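Local coordinates for protein transcriptional regulator, IclR family (Ruegeria sp. TM1040, PDB 3R4K) that probably binds DNA through a helix-turn-helix domain and regulates transcription in response to an effector sensed by its C-terminal domain, at residues H99-Q104 with L211-V216; H199-F204 with P233-A238. One frame throughout, in Å; residues are numbered along the deposited sequence.

Both contacts lie in the C-terminal domain, which belongs to the IclR family of the GAF clan. Contact 1 pairs two central strands of its antiparallel sheet. Contact 2 packs the helix segment 233-238 on the next strand of that sheet. Their centres are about 10 Å apart. Segment 211-216 joins them, because it pairs with 99-104 on one edge and with 199-204 on the other. Two probable hydrogen bonds mark the second pairing: Leu211 N to Ile203 O, 2.8 Å, and Val216 N to His199 O, 2.9 Å. Leu235 CD1 also packs 3.4 Å from Leu214 O, so the helix reaches both strands. An effector pocket is probable in this family; neither contact can be assigned to it from the geometry.

Contact 1: H99-Q104 with L211-V216; sequences HLSLLQ and LGALAV
The imidazole ring of His99 has the CB of Ala215 over one face, 3.9 Å from the ring centroid and 25° off the normal. This CH-pi contact is offset toward the rim, and NE2 is the nearest ring atom. With chi1 at 61°, CG stands between the backbone N and the carbonyl carbon, which brings the ring across to its strand neighbour. His99 ND1 and Ser110 OG of strand 107-114 share a weak hydrogen bond.

Beside the ring the backbones join. His99 and Ala215 exchange two hydrogen bonds, as do Ser101 and Ala213. Ser101 N meets Ala213 O at 2.9 Å in a nearly straight bond, and Ser101 OG adds a weak bond of 3.4 Å to the same oxygen. Leu103 N then donates to Leu211 O. On the face of Leu100 and Leu214, Leu100 CD1 lies 3.5 Å from Ala213 O, and helix 79-94 packs against both leucines. Ser138 of helix 137-143 touches His99, Ser101 and Ala215 on the other face.

On the other edge of 211-216, toward strand 196-204, Leu211 and Gly212 both face Ile203 in a classic beta bulge. The regular antiparallel pairing with 99-104 belongs to the central sheet of the IclR C-terminal domain, a GAF-like fold.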
ATOM      1  N   HIS A  99     -12.964   6.485 -18.928  1.00 25.81           N
ATOM      2  CA  HIS A  99     -12.878   5.202 -18.244  1.00 26.65           C
ATOM      3  C   HIS A  99     -11.481   4.905 -17.721  1.00 31.19           C
ATOM      4  O   HIS A  99     -10.475   5.321 -18.301  1.00 32.95           O
ATOM      5  CB  HIS A  99     -13.398   4.027 -19.098  1.00 28.75           C
ATOM      6  CG  HIS A  99     -12.681   3.787 -20.382  1.00 33.87           C
ATOM      7  ND1 HIS A  99     -11.823   2.705 -20.539  1.00 36.99           N
ATOM      8  CD2 HIS A  99     -12.780   4.446 -21.563  1.00 37.14           C
ATOM      9  CE1 HIS A  99     -11.392   2.770 -21.789  1.00 38.05           C
ATOM     10  NE2 HIS A  99     -11.948   3.801 -22.447  1.00 38.56           N
ATOM     11  N   LEU A 100     -11.440   4.199 -16.587  1.00 26.01           N
ATOM     12  CA  LEU A 100     -10.224   3.743 -15.943  1.00 24.90           C
ATOM     13  C   LEU A 100     -10.127   2.240 -16.122  1.00 31.25           C
ATOM     14  O   LEU A 100     -11.063   1.501 -15.809  1.00 30.79           O
ATOM     15  CB  LEU A 100     -10.179   4.135 -14.445  1.00 23.42           C
ATOM     16  CG  LEU A 100      -8.975   3.624 -13.619  1.00 26.06           C
ATOM     17  CD1 LEU A 100      -7.637   4.237 -14.089  1.00 23.82           C
ATOM     18  CD2 LEU A 100      -9.222   3.815 -12.110  1.00 28.38           C
ATOM     19  N   SER A 101      -9.006   1.791 -16.672  1.00 30.77           N
ATOM     20  CA  SER A 101      -8.751   0.367 -16.854  1.00 31.54           C
ATOM     21  C   SER A 101      -7.540  -0.006 -16.011  1.00 36.30           C
ATOM     22  O   SER A 101      -6.610   0.807 -15.848  1.00 33.84           O
ATOM     23  CB  SER A 101      -8.570   0.012 -18.326  1.00 34.86           C
ATOM     24  OG  SER A 101      -7.511   0.750 -18.906  1.00 47.16           O
ATOM     25  N   LEU A 102      -7.592  -1.200 -15.398  1.00 34.20           N
ATOM     26  CA  LEU A 102      -6.512  -1.646 -14.521  1.00 34.48           C
ATOM     27  C   LEU A 102      -5.968  -2.982 -14.935  1.00 40.73           C
ATOM     28  O   LEU A 102      -6.705  -3.835 -15.428  1.00 38.64           O
ATOM     29  CB  LEU A 102      -6.975  -1.737 -13.056  1.00 33.51           C
ATOM     30  CG  LEU A 102      -7.423  -0.464 -12.369  1.00 38.52           C
ATOM     31  CD1 LEU A 102      -8.097  -0.792 -11.044  1.00 39.35           C
ATOM     32  CD2 LEU A 102      -6.261   0.497 -12.151  1.00 41.82           C
ATOM     33  N   LEU A 103      -4.674  -3.185 -14.680  1.00 42.61           N
ATOM     34  CA  LEU A 103      -4.027  -4.463 -14.927  1.00 46.01           C
ATOM     35  C   LEU A 103      -4.532  -5.478 -13.903  1.00 52.60           C
ATOM     36  O   LEU A 103      -4.457  -5.235 -12.696  1.00 50.49           O
ATOM     37  CB  LEU A 103      -2.500  -4.342 -14.873  1.00 47.01           C
ATOM     38  CG  LEU A 103      -1.822  -3.834 -16.139  1.00 52.55           C
ATOM     39  CD1 LEU A 103      -0.385  -3.495 -15.874  1.00 53.05           C
ATOM     40  CD2 LEU A 103      -1.900  -4.851 -17.244  1.00 56.07           C
ATOM     41  N   GLN A 104      -5.140  -6.558 -14.393  1.00 52.98           N
ATOM     42  CA  GLN A 104      -5.647  -7.639 -13.555  1.00 54.41           C
ATOM     43  C   GLN A 104      -4.860  -8.865 -13.967  1.00 61.65           C
ATOM     44  O   GLN A 104      -5.290  -9.662 -14.807  1.00 62.42           O
ATOM     45  CB  GLN A 104      -7.174  -7.799 -13.681  1.00 55.32           C
ATOM     46  CG  GLN A 104      -7.966  -6.993 -12.642  1.00 75.99           C
ATOM     47  CD  GLN A 104      -9.416  -7.432 -12.546  1.00101.66           C
ATOM     48  OE1 GLN A 104     -10.335  -6.730 -12.984  1.00 95.75           O
ATOM     49  NE2 GLN A 104      -9.659  -8.604 -11.960  1.00 96.86           N
ATOM     50  N   LEU A 211       0.032   0.877 -13.486  1.00 36.56           N
ATOM     51  CA  LEU A 211      -1.139   0.188 -12.892  1.00 36.96           C
ATOM     52  C   LEU A 211      -2.246  -0.085 -13.898  1.00 42.21           C
ATOM     53  O   LEU A 211      -3.024  -1.040 -13.758  1.00 42.20           O
ATOM     54  CB  LEU A 211      -1.803   1.058 -11.794  1.00 35.64           C
ATOM     55  CG  LEU A 211      -1.176   1.223 -10.460  1.00 40.09           C
ATOM     56  CD1 LEU A 211      -2.162   1.840  -9.544  1.00 38.56           C
ATOM     57  CD2 LEU A 211      -0.738  -0.107  -9.876  1.00 45.86           C
ATOM     58  N   GLY A 212      -2.398   0.870 -14.793  1.00 38.20           N
ATOM     59  CA  GLY A 212      -3.453   0.893 -15.780  1.00 38.18           C
ATOM     60  C   GLY A 212      -3.430   2.183 -16.562  1.00 41.96           C
ATOM     61  O   GLY A 212      -2.361   2.787 -16.751  1.00 42.66           O
ATOM     62  N   ALA A 213      -4.607   2.600 -17.036  1.00 36.71           N
ATOM     63  CA  ALA A 213      -4.727   3.789 -17.870  1.00 36.40           C
ATOM     64  C   ALA A 213      -6.059   4.473 -17.699  1.00 36.84           C
ATOM     65  O   ALA A 213      -7.086   3.813 -17.489  1.00 35.69           O
ATOM     66  CB  ALA A 213      -4.534   3.424 -19.342  1.00 38.82           C
ATOM     67  N   LEU A 214      -6.028   5.812 -17.833  1.00 30.87           N
ATOM     68  CA  LEU A 214      -7.175   6.699 -17.801  1.00 29.12           C
ATOM     69  C   LEU A 214      -7.444   7.142 -19.240  1.00 35.53           C
ATOM     70  O   LEU A 214      -6.516   7.602 -19.919  1.00 38.89           O
ATOM     71  CB  LEU A 214      -6.913   7.888 -16.860  1.00 27.95           C
ATOM     72  CG  LEU A 214      -8.047   8.893 -16.731  1.00 30.82           C
ATOM     73  CD1 LEU A 214      -9.276   8.251 -16.147  1.00 27.60           C
ATOM     74  CD2 LEU A 214      -7.621  10.083 -15.919  1.00 34.72           C
ATOM     75  N   ALA A 215      -8.678   6.952 -19.734  1.00 29.88           N
ATOM     76  CA  ALA A 215      -8.975   7.247 -21.132  1.00 29.24           C
ATOM     77  C   ALA A 215     -10.221   8.065 -21.351  1.00 31.08           C
ATOM     78  O   ALA A 215     -11.109   8.107 -20.496  1.00 28.01           O
ATOM     79  CB  ALA A 215      -9.096   5.949 -21.912  1.00 30.16           C
ATOM     80  N   VAL A 216     -10.286   8.690 -22.549  1.00 30.15           N
ATOM     81  CA  VAL A 216     -11.412   9.468 -23.082  1.00 30.48           C
ATOM     82  C   VAL A 216     -11.800   8.813 -24.408  1.00 33.27           C
ATOM     83  O   VAL A 216     -10.982   8.810 -25.325  1.00 35.71           O
ATOM     84  CB  VAL A 216     -11.059  10.986 -23.236  1.00 35.96           C
ATOM     85  CG1 VAL A 216     -12.163  11.757 -23.969  1.00 35.78           C
ATOM     86  CG2 VAL A 216     -10.775  11.614 -21.877  1.00 35.12           C
TER

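Contact 2: H199-F204 with P233-A238; sequences HAVPIF and PALRAA
Leu235 and Val201 meet tip to tip between helix and strand. Both methyls of Val201 touch the leucine: CG1 and CG2 each lie 3.9 Å from Leu235 CG, and CG2 is also 3.9 Å from Leu235 CD1. The other leucine methyl, CD2, settles on the strand backbone, 3.5 Å from His199 O. The same methyl packs against His199 CB at 3.7 Å and lies near Ala200 N. Leu235 CG is anti to the backbone N (chi1 172°), which carries the two methyls from the helix to the strand. With an alanine here both methyl branches are gone, and a gap over Val201 and the His199 carbonyl is likely to open.

At the margin, Val201 CG1 touches Arg236 CG at 4.3 Å. The arginine's CB points away from the strand. Its polar end is held elsewhere, with NH1 hydrogen-bonded to Thr183 O.

The contact joins two layers of the GAF-like (profilin-like) domain: helix 225-245 lies on its antiparallel sheet. The helix and strand segments run nearly parallel, at 18°, with their axes 8.4 Å apart. No hydrogen bond crosses between them, so apolar contact joins the layers.

Further out, the strand is fixed by its sheet neighbours. Val201 bonds through its backbone to Leu214, and Ala200 to Ala186. Leu90 of helix 79-94 packs against Leu235, Ala234 and Ala238. Farther along the strand, Ile203 touches Leu242 and Thr243 of the same helix as Leu235.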
ATOM      1  N   HIS A 199      -8.224   8.532 -26.508  1.00 48.47           N
ATOM      2  CA  HIS A 199      -7.022   9.155 -25.952  1.00 48.42           C
ATOM      3  C   HIS A 199      -6.772   8.523 -24.599  1.00 48.87           C
ATOM      4  O   HIS A 199      -7.729   8.379 -23.830  1.00 45.82           O
ATOM      5  CB  HIS A 199      -7.213  10.670 -25.777  1.00 50.04           C
ATOM      6  CG  HIS A 199      -7.228  11.467 -27.035  1.00 56.54           C
ATOM      7  ND1 HIS A 199      -8.354  11.525 -27.838  1.00 58.86           N
ATOM      8  CD2 HIS A 199      -6.286  12.297 -27.537  1.00 61.27           C
ATOM      9  CE1 HIS A 199      -8.042  12.342 -28.826  1.00 61.01           C
ATOM     10  NE2 HIS A 199      -6.806  12.830 -28.687  1.00 63.10           N
ATOM     11  N   ALA A 200      -5.523   8.156 -24.281  1.00 44.72           N
ATOM     12  CA  ALA A 200      -5.235   7.551 -22.975  1.00 42.12           C
ATOM     13  C   ALA A 200      -3.868   7.910 -22.451  1.00 44.08           C
ATOM     14  O   ALA A 200      -2.927   8.105 -23.219  1.00 45.55           O
ATOM     15  CB  ALA A 200      -5.372   6.042 -23.037  1.00 42.30           C
ATOM     16  N   VAL A 201      -3.779   8.002 -21.122  1.00 37.29           N
ATOM     17  CA  VAL A 201      -2.552   8.286 -20.375  1.00 36.48           C
ATOM     18  C   VAL A 201      -2.326   7.151 -19.374  1.00 39.97           C
ATOM     19  O   VAL A 201      -3.305   6.624 -18.831  1.00 38.71           O
ATOM     20  CB  VAL A 201      -2.542   9.685 -19.672  1.00 38.93           C
ATOM     21  CG1 VAL A 201      -2.491  10.819 -20.688  1.00 41.26           C
ATOM     22  CG2 VAL A 201      -3.707   9.861 -18.697  1.00 35.81           C
ATOM     23  N   PRO A 202      -1.071   6.759 -19.087  1.00 37.60           N
ATOM     24  CA  PRO A 202      -0.862   5.707 -18.083  1.00 35.72           C
ATOM     25  C   PRO A 202      -1.040   6.235 -16.651  1.00 36.13           C
ATOM     26  O   PRO A 202      -0.858   7.425 -16.390  1.00 33.73           O
ATOM     27  CB  PRO A 202       0.578   5.276 -18.338  1.00 39.69           C
ATOM     28  CG  PRO A 202       1.247   6.532 -18.837  1.00 46.20           C
ATOM     29  CD  PRO A 202       0.214   7.275 -19.615  1.00 42.05           C
ATOM     30  N   ILE A 203      -1.433   5.339 -15.732  1.00 32.94           N
ATOM     31  CA  ILE A 203      -1.590   5.616 -14.309  1.00 31.37           C
ATOM     32  C   ILE A 203      -0.510   4.807 -13.631  1.00 36.52           C
ATOM     33  O   ILE A 203      -0.342   3.612 -13.928  1.00 37.03           O
ATOM     34  CB  ILE A 203      -3.028   5.316 -13.783  1.00 33.03           C
ATOM     35  CG1 ILE A 203      -4.099   6.138 -14.540  1.00 32.65           C
ATOM     36  CG2 ILE A 203      -3.147   5.527 -12.257  1.00 33.15           C
ATOM     37  CD1 ILE A 203      -3.984   7.737 -14.462  1.00 31.88           C
ATOM     38  N   PHE A 204       0.280   5.477 -12.798  1.00 33.31           N
ATOM     39  CA  PHE A 204       1.393   4.849 -12.115  1.00 33.47           C
ATOM     40  C   PHE A 204       1.100   4.742 -10.645  1.00 37.03           C
ATOM     41  O   PHE A 204       0.560   5.685 -10.057  1.00 34.88           O
ATOM     42  CB  PHE A 204       2.693   5.645 -12.367  1.00 36.35           C
ATOM     43  CG  PHE A 204       3.133   5.708 -13.813  1.00 39.63           C
ATOM     44  CD1 PHE A 204       3.716   4.602 -14.432  1.00 44.08           C
ATOM     45  CD2 PHE A 204       3.010   6.880 -14.543  1.00 41.83           C
ATOM     46  CE1 PHE A 204       4.125   4.660 -15.771  1.00 46.83           C
ATOM     47  CE2 PHE A 204       3.430   6.941 -15.880  1.00 46.76           C
ATOM     48  CZ  PHE A 204       3.991   5.833 -16.483  1.00 45.94           C
ATOM     49  N   PRO A 233      -4.732  18.144 -23.004  1.00 54.00           N
ATOM     50  CA  PRO A 233      -4.393  18.809 -21.725  1.00 53.49           C
ATOM     51  C   PRO A 233      -5.289  18.396 -20.553  1.00 54.38           C
ATOM     52  O   PRO A 233      -4.791  18.243 -19.434  1.00 52.29           O
ATOM     53  CB  PRO A 233      -4.591  20.305 -22.020  1.00 58.36           C
ATOM     54  CG  PRO A 233      -4.641  20.424 -23.477  1.00 65.43           C
ATOM     55  CD  PRO A 233      -5.132  19.135 -24.024  1.00 58.85           C
ATOM     56  N   ALA A 234      -6.604  18.224 -20.812  1.00 50.30           N
ATOM     57  CA  ALA A 234      -7.587  17.846 -19.805  1.00 47.16           C
ATOM     58  C   ALA A 234      -7.319  16.436 -19.282  1.00 49.90           C
ATOM     59  O   ALA A 234      -7.349  16.232 -18.060  1.00 47.60           O
ATOM     60  CB  ALA A 234      -8.988  17.945 -20.374  1.00 47.59           C
ATOM     61  N   LEU A 235      -7.012  15.481 -20.198  1.00 46.36           N
ATOM     62  CA  LEU A 235      -6.724  14.088 -19.835  1.00 43.69           C
ATOM     63  C   LEU A 235      -5.399  13.981 -19.063  1.00 47.28           C
ATOM     64  O   LEU A 235      -5.365  13.296 -18.043  1.00 45.79           O
ATOM     65  CB  LEU A 235      -6.723  13.182 -21.081  1.00 43.98           C
ATOM     66  CG  LEU A 235      -6.261  11.725 -20.913  1.00 46.49           C
ATOM     67  CD1 LEU A 235      -7.174  10.920 -19.999  1.00 43.32           C
ATOM     68  CD2 LEU A 235      -6.143  11.062 -22.225  1.00 50.37           C
ATOM     69  N   ARG A 236      -4.335  14.678 -19.517  1.00 46.13           N
ATOM     70  CA  ARG A 236      -3.014  14.690 -18.856  1.00 45.89           C
ATOM     71  C   ARG A 236      -3.134  15.149 -17.407  1.00 50.46           C
ATOM     72  O   ARG A 236      -2.603  14.490 -16.514  1.00 48.82           O
ATOM     73  CB  ARG A 236      -2.018  15.583 -19.604  1.00 44.75           C
ATOM     74  CG  ARG A 236      -1.503  14.968 -20.894  1.00 50.43           C
ATOM     75  CD  ARG A 236      -0.445  15.868 -21.515  1.00 61.59           C
ATOM     76  NE  ARG A 236      -0.235  15.625 -22.948  1.00 59.36           N
ATOM     77  CZ  ARG A 236       0.613  14.728 -23.439  1.00 69.63           C
ATOM     78  NH1 ARG A 236       1.317  13.951 -22.621  1.00 49.91           N
ATOM     79  NH2 ARG A 236       0.760  14.593 -24.748  1.00 62.72           N
ATOM     80  N   ALA A 237      -3.895  16.238 -17.178  1.00 48.94           N
ATOM     81  CA  ALA A 237      -4.157  16.816 -15.862  1.00 48.14           C
ATOM     82  C   ALA A 237      -4.925  15.830 -14.970  1.00 47.64           C
ATOM     83  O   ALA A 237      -4.521  15.610 -13.827  1.00 46.61           O
ATOM     84  CB  ALA A 237      -4.933  18.121 -16.009  1.00 50.43           C
ATOM     85  N   ALA A 238      -5.996  15.205 -15.507  1.00 42.05           N
ATOM     86  CA  ALA A 238      -6.816  14.232 -14.777  1.00 39.46           C
ATOM     87  C   ALA A 238      -6.003  12.993 -14.390  1.00 43.43           C
ATOM     88  O   ALA A 238      -6.156  12.491 -13.279  1.00 42.38           O
ATOM     89  CB  ALA A 238      -8.022  13.838 -15.597  1.00 39.66           C
TER